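Local structure of nicotinate phosphoribosyltransferase (Vibrio cholerae, 4HL7) at residues S52-A57 / R145-E150; V139-S144 / F190-Q195; G237-V242 / P384-S389; T270-A275 / I388-E393. The protein probably catalyses the ATP-dependent formation of nicotinate D-ribonucleotide from nicotinate and phosphoribosyl diphosphate, a step in the biosynthesis of NAD. One frame throughout, in Å; residues are numbered along the deposited sequence.

How the contacts relate
The four contacts form two well-separated pairs. Contacts 1 and 2, with centres 11 Å apart, share helix 131-147: one face of it carries helix 52-64, while another receives the start of helix 192-205. Contacts 3 and 4, 13 Å apart between centres, use overlapping parts of one loop, with Ile-388 and Ser-389 in common; it meets first helix 232-241 and then the lead-in to helix 273-279, and they touch where Gln-239 meets Thr-270 and Leu-271. Contact 2 lies across the chain's centre from contacts 3 and 4, about 19 Å from contact 3 between nearest atoms. The second pair lies closer to a functional residue: His-232, predicted to be autophosphorylated but unmodified here, opens helix 232-241 and touches Thr-270.

Contact 1. Residues S52-A57 / R145-E150; sequences SGLLDA and RQRWAE
Leu-54 and Gln-146 run side by side but point opposite ways; the glutamine amide meets backbone, while the leucine also meets the arginine that follows. With its chain extended beyond CG, Gln-146 reaches across to helix 52-64 and lays its carboxamide against the first turn. There NE2 donates to Gly-53 O over 3.0 Å in a nearly straight bond (168°). The acceptor lies close to the plane of the amide, yet the donor stands well above the carbonyl plane of Gly-53. The other amide atom, OE1, turns to Ala-57, whose CB is 3.4 Å away, and a water 2.8 Å from Gln-146 OE1 also sits 2.7 Å from Gly-53 O, beside the backbone N of Ala-57. Leu-54 fills the inner side: its CD2 lies 3.4 Å from Gln-146 NE2, while CG rests over the centre of one face of the Arg-147 guanidinium, 4.0 Å from CZ of that residue. Arg-147 is extended from CG to NE, which lays its flat end across the leucine, and its NH2 is also in a salt bridge with Glu-48. The contact lies at the surface, where the start of helix 52-64 packs on the last turn of helix 131-147. Leu-54 also reaches Val-142 and Arg-143 on that helix, and Leu-55 packs instead on strand 104-109.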
# COMPACT_ATOMS: atom_id res chain seq x y z
N SER A 52 -9.56 -5.87 23.22
CA SER A 52 -10.85 -6.53 23.43
C SER A 52 -12.01 -5.60 23.05
O SER A 52 -13.00 -6.04 22.46
CB SER A 52 -10.98 -6.99 24.90
N GLY A 53 -11.85 -4.32 23.37
CA GLY A 53 -12.88 -3.30 23.15
C GLY A 53 -13.04 -2.81 21.70
O GLY A 53 -14.12 -2.36 21.34
N LEU A 54 -12.00 -2.86 20.88
CA LEU A 54 -12.17 -2.46 19.47
C LEU A 54 -12.85 -3.57 18.67
O LEU A 54 -13.52 -3.32 17.66
CB LEU A 54 -10.84 -2.16 18.80
CG LEU A 54 -10.06 -0.94 19.24
CD1 LEU A 54 -8.87 -0.83 18.27
CD2 LEU A 54 -10.95 0.28 19.22
N LEU A 55 -12.66 -4.79 19.14
CA LEU A 55 -13.06 -5.97 18.40
C LEU A 55 -14.57 -5.96 18.07
O LEU A 55 -14.92 -6.25 16.94
CB LEU A 55 -12.57 -7.22 19.14
CG LEU A 55 -12.70 -8.65 18.63
CD1 LEU A 55 -12.16 -8.78 17.23
CD2 LEU A 55 -12.01 -9.62 19.58
N ASP A 56 -15.44 -5.50 18.99
CA ASP A 56 -16.92 -5.45 18.70
C ASP A 56 -17.34 -4.61 17.49
O ASP A 56 -18.05 -5.11 16.58
CB ASP A 56 -17.75 -5.04 19.93
CG ASP A 56 -18.38 -6.23 20.67
OD1 ASP A 56 -18.17 -7.40 20.26
OD2 ASP A 56 -19.09 -6.00 21.67
N ALA A 57 -16.91 -3.34 17.46
CA ALA A 57 -17.24 -2.45 16.34
C ALA A 57 -16.50 -2.82 15.06
O ALA A 57 -17.03 -2.65 13.96
CB ALA A 57 -17.01 -0.98 16.70
N ARG A 145 -12.76 6.68 16.35
CA ARG A 145 -14.09 6.89 16.96
C ARG A 145 -14.15 6.52 18.41
O ARG A 145 -14.89 7.18 19.22
CB ARG A 145 -15.13 6.07 16.19
CG ARG A 145 -15.41 6.69 14.85
CD ARG A 145 -16.08 5.70 13.90
NE ARG A 145 -16.35 6.32 12.60
CZ ARG A 145 -17.55 6.49 12.07
NH1 ARG A 145 -18.63 6.15 12.78
NH2 ARG A 145 -17.67 7.04 10.86
N GLN A 146 -13.49 5.42 18.77
CA GLN A 146 -13.63 4.90 20.13
C GLN A 146 -12.71 5.60 21.12
O GLN A 146 -13.10 5.85 22.28
CB GLN A 146 -13.43 3.41 20.17
CG GLN A 146 -14.77 2.73 20.06
CD GLN A 146 -14.71 1.22 20.06
OE1 GLN A 146 -15.47 0.60 19.34
NE2 GLN A 146 -13.86 0.63 20.92
N ARG A 147 -11.52 5.97 20.64
CA ARG A 147 -10.45 6.44 21.52
C ARG A 147 -10.00 7.88 21.31
O ARG A 147 -9.36 8.46 22.19
CB ARG A 147 -9.29 5.47 21.48
CG ARG A 147 -9.71 4.12 22.03
CD ARG A 147 -8.69 3.04 21.75
NE ARG A 147 -9.10 1.76 22.36
CZ ARG A 147 -8.30 0.71 22.45
NH1 ARG A 147 -8.72 -0.42 23.01
NH2 ARG A 147 -7.07 0.78 21.99
N TRP A 148 -10.36 8.50 20.18
CA TRP A 148 -9.88 9.84 19.85
C TRP A 148 -10.98 10.70 19.37
O TRP A 148 -10.79 11.55 18.51
CB TRP A 148 -8.73 9.76 18.83
CG TRP A 148 -7.55 9.08 19.48
CD1 TRP A 148 -7.23 7.71 19.51
CD2 TRP A 148 -6.55 9.73 20.33
NE1 TRP A 148 -6.12 7.50 20.27
CE2 TRP A 148 -5.68 8.68 20.81
CE3 TRP A 148 -6.29 11.07 20.69
CZ2 TRP A 148 -4.56 8.95 21.59
CZ3 TRP A 148 -5.19 11.33 21.53
CH2 TRP A 148 -4.36 10.29 21.98
N ALA A 149 -12.17 10.46 19.90
CA ALA A 149 -13.38 11.11 19.44
C ALA A 149 -13.38 12.60 19.79
O ALA A 149 -14.01 13.41 19.10
CB ALA A 149 -14.60 10.38 20.01
N GLU A 150 -12.61 13.00 20.79
CA GLU A 150 -12.63 14.41 21.23
C GLU A 150 -11.60 15.34 20.50
O GLU A 150 -11.50 16.56 20.78
CB GLU A 150 -12.58 14.51 22.78
CG GLU A 150 -11.27 14.01 23.44
CD GLU A 150 -10.74 12.63 22.96
OE1 GLU A 150 -11.53 11.67 22.74
OE2 GLU A 150 -9.50 12.51 22.83
O HOH W 1 -16.08 -2.16 19.56

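Contact 2. Residues V139-S144 / F190-Q195; sequences VSEVRS and FSSQVQ
Glu-141 in mid-helix and Ser-191 just ahead of helix 192-205 bring their backbones to within 4.9 Å between CA atoms, close enough for Glu-141 CA to make a CH···O contact with Phe-190 O. The same carbonyl takes a stronger bond from Ser-144 OG, 2.7 Å from Phe-190 O, in the carbonyl plane and on a lone pair. Phe-190 has CG anti to its own N (chi1 -179°), and its ring comes to lie under that serine, with Ser-144 CB 3.7 Å from the ring centroid in a CH-pi contact over the face. Next to this pair, Glu-141, extended beyond CG, runs along Ser-191; its CD lies 3.5 Å from Ser-191 CB. Its OE2 accepts from Ser-192 N over 2.9 Å, met from above the carboxylate plane. OE1 accepts from a water that itself accepts from Gln-193 N, and is also in a salt bridge with Arg-145. Ser-191 OG caps Val-194 N at 3.0 Å and is bonded to Leu-7 O as well. This is a classic helix N-cap reinforced from a second helix: serine and carboxylate divide the first-turn N-H groups, and the negative charge probably suits the positive end of the helix dipole.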
# COMPACT_ATOMS: atom_id res chain seq x y z
N VAL A 139 -10.25 -0.65 10.85
CA VAL A 139 -9.60 -0.75 12.17
C VAL A 139 -9.05 0.61 12.62
O VAL A 139 -9.27 1.01 13.74
CB VAL A 139 -8.46 -1.79 12.21
CG1 VAL A 139 -7.78 -1.83 13.60
CG2 VAL A 139 -9.01 -3.19 11.91
N SER A 140 -8.39 1.32 11.70
CA SER A 140 -7.97 2.71 11.98
C SER A 140 -9.06 3.61 12.47
O SER A 140 -8.94 4.21 13.56
CB SER A 140 -7.23 3.34 10.77
OG SER A 140 -6.62 4.56 11.20
N GLU A 141 -10.15 3.70 11.70
CA GLU A 141 -11.23 4.62 12.03
C GLU A 141 -12.07 4.23 13.27
O GLU A 141 -12.56 5.13 13.98
CB GLU A 141 -12.15 4.88 10.82
CG GLU A 141 -13.22 5.91 11.20
CD GLU A 141 -13.90 6.57 10.04
OE1 GLU A 141 -14.94 7.21 10.30
OE2 GLU A 141 -13.45 6.43 8.89
N VAL A 142 -12.32 2.93 13.47
CA VAL A 142 -12.98 2.50 14.69
C VAL A 142 -12.18 2.95 15.92
O VAL A 142 -12.74 3.52 16.88
CB VAL A 142 -13.20 0.98 14.70
CG1 VAL A 142 -13.57 0.49 16.09
CG2 VAL A 142 -14.30 0.63 13.70
N ARG A 143 -10.87 2.80 15.83
CA ARG A 143 -10.00 3.24 16.92
C ARG A 143 -10.11 4.76 17.13
O ARG A 143 -10.19 5.23 18.27
CB ARG A 143 -8.55 2.81 16.61
CG ARG A 143 -7.56 3.08 17.73
CD ARG A 143 -6.71 4.32 17.43
NE ARG A 143 -5.47 4.35 18.22
CZ ARG A 143 -4.46 5.18 17.98
NH1 ARG A 143 -4.53 6.06 16.98
NH2 ARG A 143 -3.36 5.11 18.73
N SER A 144 -10.11 5.52 16.04
CA SER A 144 -10.34 6.95 16.14
C SER A 144 -11.65 7.27 16.83
O SER A 144 -11.65 8.06 17.78
CB SER A 144 -10.30 7.64 14.76
OG SER A 144 -9.03 7.39 14.13
N PHE A 190 -6.95 8.65 9.52
CA PHE A 190 -7.63 8.83 10.80
C PHE A 190 -9.13 8.45 10.64
O PHE A 190 -9.72 7.82 11.52
CB PHE A 190 -7.53 10.30 11.23
CG PHE A 190 -8.18 10.60 12.56
CD1 PHE A 190 -7.45 10.47 13.76
CD2 PHE A 190 -9.49 11.06 12.63
CE1 PHE A 190 -8.05 10.72 14.97
CE2 PHE A 190 -10.10 11.32 13.86
CZ PHE A 190 -9.37 11.15 15.03
N SER A 191 -9.72 8.86 9.50
CA SER A 191 -11.11 8.62 9.18
C SER A 191 -11.29 8.92 7.69
O SER A 191 -10.46 9.60 7.11
CB SER A 191 -12.06 9.49 10.05
OG SER A 191 -11.92 10.86 9.69
N SER A 192 -12.34 8.39 7.07
CA SER A 192 -12.60 8.73 5.66
C SER A 192 -12.89 10.25 5.49
O SER A 192 -12.53 10.84 4.44
CB SER A 192 -13.73 7.84 5.07
OG SER A 192 -14.91 8.01 5.82
N GLN A 193 -13.56 10.86 6.48
CA GLN A 193 -13.84 12.32 6.48
C GLN A 193 -12.56 13.12 6.50
O GLN A 193 -12.43 14.12 5.75
CB GLN A 193 -14.78 12.73 7.65
CG GLN A 193 -15.29 14.19 7.60
CD GLN A 193 -16.01 14.48 6.30
OE1 GLN A 193 -16.85 13.73 5.89
NE2 GLN A 193 -15.58 15.51 5.61
N VAL A 194 -11.60 12.72 7.36
CA VAL A 194 -10.33 13.42 7.39
C VAL A 194 -9.58 13.26 6.08
O VAL A 194 -9.03 14.26 5.57
CB VAL A 194 -9.41 12.99 8.55
CG1 VAL A 194 -7.99 13.51 8.32
CG2 VAL A 194 -9.98 13.48 9.87
N GLN A 195 -9.56 12.06 5.51
CA GLN A 195 -8.90 11.89 4.20
C GLN A 195 -9.60 12.76 3.16
O GLN A 195 -8.94 13.34 2.28
CB GLN A 195 -8.93 10.44 3.70
CG GLN A 195 -8.14 10.23 2.38
CD GLN A 195 -8.12 8.80 1.93
OE1 GLN A 195 -8.94 8.00 2.36
NE2 GLN A 195 -7.16 8.45 1.05
O HOH W 2 -15.31 9.27 8.49

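Contact 3. Residues G237-V242 / P384-S389; sequences GHQALV and PVAKIS
The flat carboxamide of Gln-239 meets the backbone of Ala-386 through both of its polar atoms, much as one peptide group meets another. OE1 accepts from Ala-386 N over 2.7 Å, the donor tilted 19° from the plane of the side-chain carbonyl, and NE2 donates an N-H to Ala-386 O over 2.9 Å, close to the amide plane. Two bonds to a single residue fix the rotation of the amide and settle which end is oxygen. Around this group Leu-406 and Phe-402 of helix 400-409 also touch the glutamine, as does Ser-247 of helix 247-258. Gln-239 starts from CG anti to its carbonyl carbon (chi1 -63°) and then runs extended, carrying the amide clear of its own helix. Behind it Val-385 points at the helix: its CG1 packs against Ala-240 CB at 4.0 Å, and its CB lies 3.7 Å from Gln-239 OE1. A water bridges the two backbones, donating to Gln-239 O at 3.0 Å and to Pro-384 O at 2.8 Å. The last turns of helix 232-241 are thus joined to the chain just beyond strand 383-384, at an outermost strand of the antiparallel sheet. Val-385 also packs on Leu-377 and Cys-380 of strand 372-380, Ala-240 reaches Cys-380 too, and helix 400-409 lies against Ala-386.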
# COMPACT_ATOMS: atom_id res chain seq x y z
N GLY A 237 3.18 -13.80 -4.09
CA GLY A 237 2.31 -14.93 -4.51
C GLY A 237 3.01 -15.82 -5.55
O GLY A 237 2.84 -17.03 -5.56
N HIS A 238 3.77 -15.21 -6.45
CA HIS A 238 4.51 -16.02 -7.45
C HIS A 238 5.51 -16.99 -6.90
O HIS A 238 5.91 -17.93 -7.58
CB HIS A 238 5.11 -15.13 -8.57
CG HIS A 238 4.07 -14.70 -9.58
ND1 HIS A 238 3.21 -13.69 -9.34
CD2 HIS A 238 3.65 -15.29 -10.78
CE1 HIS A 238 2.34 -13.57 -10.39
NE2 HIS A 238 2.61 -14.55 -11.27
N GLN A 239 5.92 -16.80 -5.65
CA GLN A 239 6.80 -17.80 -4.96
C GLN A 239 6.13 -19.14 -4.75
O GLN A 239 6.79 -20.16 -4.50
CB GLN A 239 7.30 -17.25 -3.58
CG GLN A 239 8.16 -16.01 -3.74
CD GLN A 239 8.33 -15.28 -2.40
OE1 GLN A 239 8.02 -15.84 -1.37
NE2 GLN A 239 8.80 -14.02 -2.43
N ALA A 240 4.82 -19.13 -4.76
CA ALA A 240 4.03 -20.34 -4.67
C ALA A 240 3.62 -20.89 -6.06
O ALA A 240 3.40 -22.12 -6.21
CB ALA A 240 2.77 -20.09 -3.83
N LEU A 241 3.51 -20.01 -7.04
CA LEU A 241 2.89 -20.38 -8.32
C LEU A 241 3.92 -20.86 -9.37
O LEU A 241 3.54 -21.66 -10.29
CB LEU A 241 2.14 -19.15 -8.90
CG LEU A 241 1.04 -18.61 -7.96
CD1 LEU A 241 0.45 -17.36 -8.59
CD2 LEU A 241 -0.01 -19.67 -7.87
N VAL A 242 5.17 -20.41 -9.26
CA VAL A 242 6.26 -20.92 -10.14
C VAL A 242 7.43 -21.30 -9.27
O VAL A 242 7.34 -21.23 -8.07
CB VAL A 242 6.69 -19.82 -11.19
CG1 VAL A 242 5.45 -19.51 -12.07
CG2 VAL A 242 7.17 -18.48 -10.53
N PRO A 384 3.87 -21.42 1.86
CA PRO A 384 4.35 -20.14 2.42
C PRO A 384 4.88 -19.21 1.33
O PRO A 384 5.41 -19.69 0.29
CB PRO A 384 5.55 -20.52 3.34
CG PRO A 384 5.66 -22.00 3.29
CD PRO A 384 4.77 -22.54 2.16
N VAL A 385 4.87 -17.91 1.60
CA VAL A 385 5.52 -16.93 0.71
C VAL A 385 6.18 -15.90 1.64
O VAL A 385 5.87 -15.86 2.84
CB VAL A 385 4.51 -16.23 -0.24
CG1 VAL A 385 3.83 -17.26 -1.16
CG2 VAL A 385 3.49 -15.40 0.57
N ALA A 386 7.13 -15.14 1.13
CA ALA A 386 7.91 -14.26 2.04
C ALA A 386 8.31 -12.96 1.40
O ALA A 386 8.44 -12.87 0.20
CB ALA A 386 9.14 -14.95 2.54
N LYS A 387 8.50 -11.94 2.24
CA LYS A 387 9.11 -10.72 1.79
C LYS A 387 10.39 -10.54 2.58
O LYS A 387 10.42 -10.74 3.79
CB LYS A 387 8.22 -9.51 2.04
CG LYS A 387 8.83 -8.21 1.57
CD LYS A 387 7.84 -7.10 1.77
CE LYS A 387 8.55 -5.79 1.92
NZ LYS A 387 7.61 -4.86 2.59
N ILE A 388 11.46 -10.14 1.90
CA ILE A 388 12.73 -10.01 2.60
C ILE A 388 12.97 -8.50 2.88
O ILE A 388 13.01 -8.05 4.02
CB ILE A 388 13.89 -10.65 1.79
CG1 ILE A 388 13.71 -12.16 1.75
CG2 ILE A 388 15.23 -10.43 2.51
CD1 ILE A 388 14.45 -12.87 0.65
N SER A 389 13.10 -7.78 1.78
CA SER A 389 13.31 -6.32 1.61
C SER A 389 14.78 -5.88 1.74
O SER A 389 15.69 -6.70 2.00
CB SER A 389 12.38 -5.43 2.47
OG SER A 389 13.06 -5.16 3.72
O HOH W 3 5.68 -21.26 -1.97

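Contact 4. Residues T270-A275 / I388-E393; sequences TLTIDA and ISDQPE
Thr-270 O receives the N-H of Ile-388 in the shortest bond across this contact, 2.8 Å and practically straight at 177°, with the donor tilted 25° from the carbonyl plane. One residue on, Leu-271 O takes a weak, bent bond from Ser-389 N. The side chains of Leu-271 and Ile-388 cross beside this backbone pairing, Leu-271 CD2 lying 3.9 Å from Ile-388 CD1, and Ile-388 CB also sits 3.5 Å from Leu-271 O. Leu-406 of helix 400-409 packs on both of these side chains. Further along, Asp-390 swings its carboxylate to the foot of helix 273-279, where OD1 accepts from Ile-273 N over 2.9 Å through its syn lone pair. CG of the aspartate stands beside its own N (chi1 -76°), which brings OD1 and OD2 over the helix start, with OD2 3.7 Å from Ile-273 CB. The backbone N of Asp-390 is itself held by Ser-295, so both its backbone N and its carboxylate are engaged. Thr-272 completes the end of the helix: its OG1 accepts from Ala-275 N at 3.2 Å. Ser-389 OG takes the N-H of Gln-391 at 3.0 Å, which makes an ST turn. Thr-272 is thus the N-cap residue, and Asp-390 from a distant loop takes the N-H of Ile-273, the first residue of the helix, in an arrangement placed where the chain leaves strand 265-267, an outermost strand of the parallel sheet in the barrel-like part of the enzyme.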
# COMPACT_ATOMS: atom_id res chain seq x y z
N THR A 270 10.89 -6.77 -2.80
CA THR A 270 10.26 -7.99 -2.31
C THR A 270 11.34 -8.94 -1.82
O THR A 270 11.22 -9.62 -0.80
CB THR A 270 9.50 -8.68 -3.43
OG1 THR A 270 8.49 -7.80 -3.98
CG2 THR A 270 8.84 -10.00 -2.89
N LEU A 271 12.46 -8.95 -2.56
CA LEU A 271 13.61 -9.76 -2.22
C LEU A 271 14.73 -8.80 -1.83
O LEU A 271 14.72 -8.32 -0.68
CB LEU A 271 14.01 -10.65 -3.42
CG LEU A 271 12.83 -11.57 -3.81
CD1 LEU A 271 13.12 -12.29 -5.10
CD2 LEU A 271 12.60 -12.64 -2.72
N THR A 272 15.67 -8.50 -2.74
CA THR A 272 16.67 -7.43 -2.44
C THR A 272 16.89 -6.62 -3.73
O THR A 272 16.59 -7.09 -4.82
CB THR A 272 18.00 -7.94 -2.01
OG1 THR A 272 18.55 -8.76 -3.06
CG2 THR A 272 17.90 -8.74 -0.64
N ILE A 273 17.54 -5.47 -3.61
CA ILE A 273 17.84 -4.68 -4.82
C ILE A 273 18.72 -5.48 -5.79
O ILE A 273 18.46 -5.46 -7.02
CB ILE A 273 18.46 -3.31 -4.47
CG1 ILE A 273 18.56 -2.39 -5.72
CG2 ILE A 273 19.82 -3.49 -3.82
CD1 ILE A 273 17.28 -2.21 -6.49
N ASP A 274 19.69 -6.25 -5.29
CA ASP A 274 20.48 -7.06 -6.25
C ASP A 274 19.66 -8.09 -6.98
O ASP A 274 19.90 -8.32 -8.16
CB ASP A 274 21.69 -7.74 -5.61
CG ASP A 274 22.64 -6.74 -4.97
OD1 ASP A 274 23.15 -5.86 -5.68
OD2 ASP A 274 22.77 -6.77 -3.73
N ALA A 275 18.74 -8.77 -6.28
CA ALA A 275 17.84 -9.75 -6.98
C ALA A 275 16.98 -9.06 -7.99
O ALA A 275 16.74 -9.59 -9.08
CB ALA A 275 16.94 -10.48 -5.96
N ILE A 388 11.46 -10.14 1.90
CA ILE A 388 12.73 -10.01 2.60
C ILE A 388 12.97 -8.50 2.88
O ILE A 388 13.01 -8.05 4.02
CB ILE A 388 13.89 -10.65 1.79
CG1 ILE A 388 13.71 -12.16 1.75
CG2 ILE A 388 15.23 -10.43 2.51
CD1 ILE A 388 14.45 -12.87 0.65
N SER A 389 13.10 -7.78 1.78
CA SER A 389 13.31 -6.32 1.61
C SER A 389 14.78 -5.88 1.74
O SER A 389 15.69 -6.70 2.00
CB SER A 389 12.38 -5.43 2.47
OG SER A 389 13.06 -5.16 3.72
N ASP A 390 15.01 -4.58 1.60
CA ASP A 390 16.39 -4.08 1.74
C ASP A 390 16.73 -3.68 3.16
O ASP A 390 17.88 -3.23 3.45
CB ASP A 390 16.64 -2.95 0.77
CG ASP A 390 16.84 -3.47 -0.66
OD1 ASP A 390 17.62 -4.48 -0.88
OD2 ASP A 390 16.27 -2.80 -1.57
N GLN A 391 15.76 -3.89 4.06
CA GLN A 391 16.02 -3.93 5.50
C GLN A 391 15.82 -5.37 6.06
O GLN A 391 14.71 -5.75 6.39
CB GLN A 391 15.10 -2.94 6.20
CG GLN A 391 15.47 -1.50 5.90
CD GLN A 391 14.47 -0.54 6.49
OE1 GLN A 391 13.88 0.28 5.78
NE2 GLN A 391 14.29 -0.62 7.81
N PRO A 392 16.90 -6.17 6.09
CA PRO A 392 16.72 -7.60 6.35
C PRO A 392 15.97 -7.92 7.66
O PRO A 392 15.24 -8.92 7.72
CB PRO A 392 18.16 -8.16 6.37
CG PRO A 392 19.08 -6.98 6.21
CD PRO A 392 18.26 -5.89 5.59
N GLU A 393 16.12 -7.06 8.68
CA GLU A 393 15.53 -7.29 9.99
C GLU A 393 14.01 -7.33 9.86
O GLU A 393 13.32 -7.88 10.70
CB GLU A 393 16.02 -6.25 11.03
CG GLU A 393 15.47 -4.83 10.88
CD GLU A 393 16.17 -3.98 9.79
OE1 GLU A 393 17.07 -4.50 9.07
OE2 GLU A 393 15.80 -2.78 9.66